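Local structure of putative metallopeptidase (3QOC) at residues A[58-63]-A[72-77]. The protein is a putative metallopeptidase, probably an aminopeptidase, represented here by its creatinase/prolidase-like N-terminal domain without the predicted catalytic domain. Numbering follows the deposited sequence.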
loop_
_atom_site.group_PDB
_atom_site.type_symbol
_atom_site.label_atom_id
_atom_site.label_comp_id
_atom_site.label_asym_id
_atom_site.label_seq_id
_atom_site.Cartn_x
_atom_site.Cartn_y
_atom_site.Cartn_z
ATOM N N ALA A 58 -0.242 7.059 4.645
ATOM C CA ALA A 58 -0.520 5.680 4.249
ATOM C C ALA A 58 -2.010 5.393 4.281
ATOM O O ALA A 58 -2.722 6.045 4.956
ATOM C CB ALA A 58 0.247 4.649 5.093
ATOM N N ARG A 59 -2.456 4.402 3.524
ATOM C CA ARG A 59 -3.846 3.967 3.565
ATOM C C ARG A 59 -3.865 2.468 3.305
ATOM O O ARG A 59 -3.083 1.961 2.527
ATOM C CB ARG A 59 -4.615 4.704 2.480
ATOM C CG ARG A 59 -6.112 4.672 2.709
ATOM C CD ARG A 59 -6.827 5.502 1.634
ATOM N NE ARG A 59 -8.258 5.607 1.872
ATOM C CZ ARG A 59 -9.165 5.870 0.938
ATOM N NH1 ARG A 59 -8.789 6.033 -0.329
ATOM N NH2 ARG A 59 -10.449 6.006 1.273
ATOM N N ILE A 60 -4.744 1.760 3.985
ATOM C CA ILE A 60 -4.748 0.340 3.969
ATOM C C ILE A 60 -6.151 -0.134 3.609
ATOM O O ILE A 60 -7.155 0.543 3.847
ATOM C CB ILE A 60 -4.256 -0.222 5.291
ATOM C CG1 ILE A 60 -3.938 -1.698 5.110
ATOM C CG2 ILE A 60 -5.284 0.012 6.427
ATOM C CD1 ILE A 60 -3.119 -2.297 6.360
ATOM N N SER A 61 -6.233 -1.242 2.898
ATOM C CA SER A 61 -7.561 -1.693 2.512
ATOM C C SER A 61 -7.753 -3.178 2.791
ATOM O O SER A 61 -6.844 -3.939 2.658
ATOM C CB SER A 61 -7.740 -1.432 1.011
ATOM O OG SER A 61 -8.976 -1.968 0.604
ATOM N N THR A 62 -8.976 -3.579 3.119
ATOM C CA THR A 62 -9.255 -4.991 3.355
ATOM C C THR A 62 -10.770 -5.225 3.165
ATOM O O THR A 62 -11.532 -4.247 2.989
ATOM C CB THR A 62 -8.786 -5.443 4.711
ATOM O OG1 THR A 62 -8.826 -6.877 4.754
ATOM C CG2 THR A 62 -9.682 -4.900 5.826
ATOM N N ASP A 63 -11.185 -6.490 3.131
ATOM C CA ASP A 63 -12.608 -6.829 2.989
ATOM C C ASP A 63 -13.374 -6.746 4.305
ATOM O O ASP A 63 -12.814 -6.504 5.388
ATOM C CB ASP A 63 -12.760 -8.222 2.340
ATOM C CG ASP A 63 -12.148 -9.294 3.163
ATOM O OD1 ASP A 63 -12.776 -9.635 4.190
ATOM O OD2 ASP A 63 -11.017 -9.764 2.831
ATOM N N GLU A 72 -8.148 -2.828 14.992
ATOM C CA GLU A 72 -7.428 -3.277 16.172
ATOM C C GLU A 72 -5.929 -3.507 15.921
ATOM O O GLU A 72 -5.102 -3.078 16.707
ATOM C CB GLU A 72 -8.149 -4.518 16.796
ATOM C CG GLU A 72 -7.247 -5.466 17.549
ATOM C CD GLU A 72 -7.951 -6.450 18.475
ATOM O OE1 GLU A 72 -9.060 -6.969 18.144
ATOM O OE2 GLU A 72 -7.346 -6.741 19.541
ATOM N N GLN A 73 -5.550 -4.125 14.803
ATOM C CA GLN A 73 -4.161 -4.405 14.588
ATOM C C GLN A 73 -3.399 -3.234 13.950
ATOM O O GLN A 73 -2.193 -3.163 14.064
ATOM C CB GLN A 73 -3.976 -5.635 13.706
ATOM C CG GLN A 73 -4.393 -6.917 14.343
ATOM C CD GLN A 73 -4.040 -8.065 13.451
ATOM O OE1 GLN A 73 -4.285 -8.002 12.225
ATOM N NE2 GLN A 73 -3.357 -9.067 14.012
ATOM N N VAL A 74 -4.103 -2.332 13.272
ATOM C CA VAL A 74 -3.452 -1.262 12.588
ATOM C C VAL A 74 -4.180 0.053 12.938
ATOM O O VAL A 74 -4.864 0.595 12.107
ATOM C CB VAL A 74 -3.454 -1.465 11.075
ATOM C CG1 VAL A 74 -2.571 -0.397 10.425
ATOM C CG2 VAL A 74 -2.999 -2.936 10.670
ATOM N N PRO A 75 -3.990 0.568 14.177
ATOM C CA PRO A 75 -4.826 1.688 14.594
ATOM C C PRO A 75 -4.327 3.029 14.054
ATOM O O PRO A 75 -5.074 3.984 14.134
ATOM C CB PRO A 75 -4.830 1.605 16.143
ATOM C CG PRO A 75 -3.480 0.875 16.492
ATOM C CD PRO A 75 -3.275 -0.061 15.284
ATOM N N ASP A 76 -3.169 3.034 13.384
ATOM C CA ASP A 76 -2.496 4.224 12.882
ATOM C C ASP A 76 -2.601 4.455 11.352
ATOM O O ASP A 76 -2.043 5.464 10.822
ATOM C CB ASP A 76 -0.998 4.246 13.356
ATOM C CG ASP A 76 -0.235 2.947 13.005
ATOM O OD1 ASP A 76 -0.915 1.951 12.600
ATOM O OD2 ASP A 76 1.047 2.902 13.136
ATOM N N ILE A 77 -3.372 3.619 10.619
ATOM C CA ILE A 77 -3.579 3.883 9.200
ATOM C C ILE A 77 -5.067 3.816 8.914
ATOM O O ILE A 77 -5.745 2.897 9.343
ATOM C CB ILE A 77 -2.793 2.870 8.314
ATOM C CG1 ILE A 77 -1.363 2.699 8.782
ATOM C CG2 ILE A 77 -2.862 3.223 6.760
ATOM C CD1 ILE A 77 -0.512 1.684 7.912
#
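In Ile77 the methyl CG2 stands anti to the backbone N, which sends it at the strand 58-62, while CG1 turns beside that nitrogen (chi1 -47°). Ile60 answers with CG1 anti to its own nitrogen (chi1 -166°); with chi2 also extended, the chain ends at CD1 beside Val74, while CG2 packs against the CG2 methyl of Ile77. The pair is a worked example of apolar packing within a beta-alpha-beta unit: between these two segments no hydrogen bond forms, and aliphatic groups make the contact.

CG2 of Ile77 does most of the touching. It lies against the strand backbone, 3.4 Å from Ala58 O and 3.4 Å from Arg59 CA, and is flanked by the side chains on either side of Arg59. Ala58 CB approaches this methyl to 3.8 Å and Ile60 CB to 4.0 Å. The isoleucine side chains cross at about a right angle. Farther along, the touch is lighter: Ile60 CD1 comes to 4.4 Å from Val74 CG2. Val74 is the first residue to depart from helical geometry after helix 67-73, and it opens a type I turn that ends at Ile77, placing both side chains on the strand-facing side.

The CB of Arg59 is directed away from segment 72-77, and its guanidinium forms a salt bridge with Asp92. Leu50 of strand 49-53 touches both isoleucines, and Ile70 of helix 67-73 also packs on Ile60. The contact thus lies inside the unit formed by strand 58-62, helix 67-73 and strand 78-81, where the returning chain enters strand 78-81, at one edge of the sheet within this chain and parallel to 58-62.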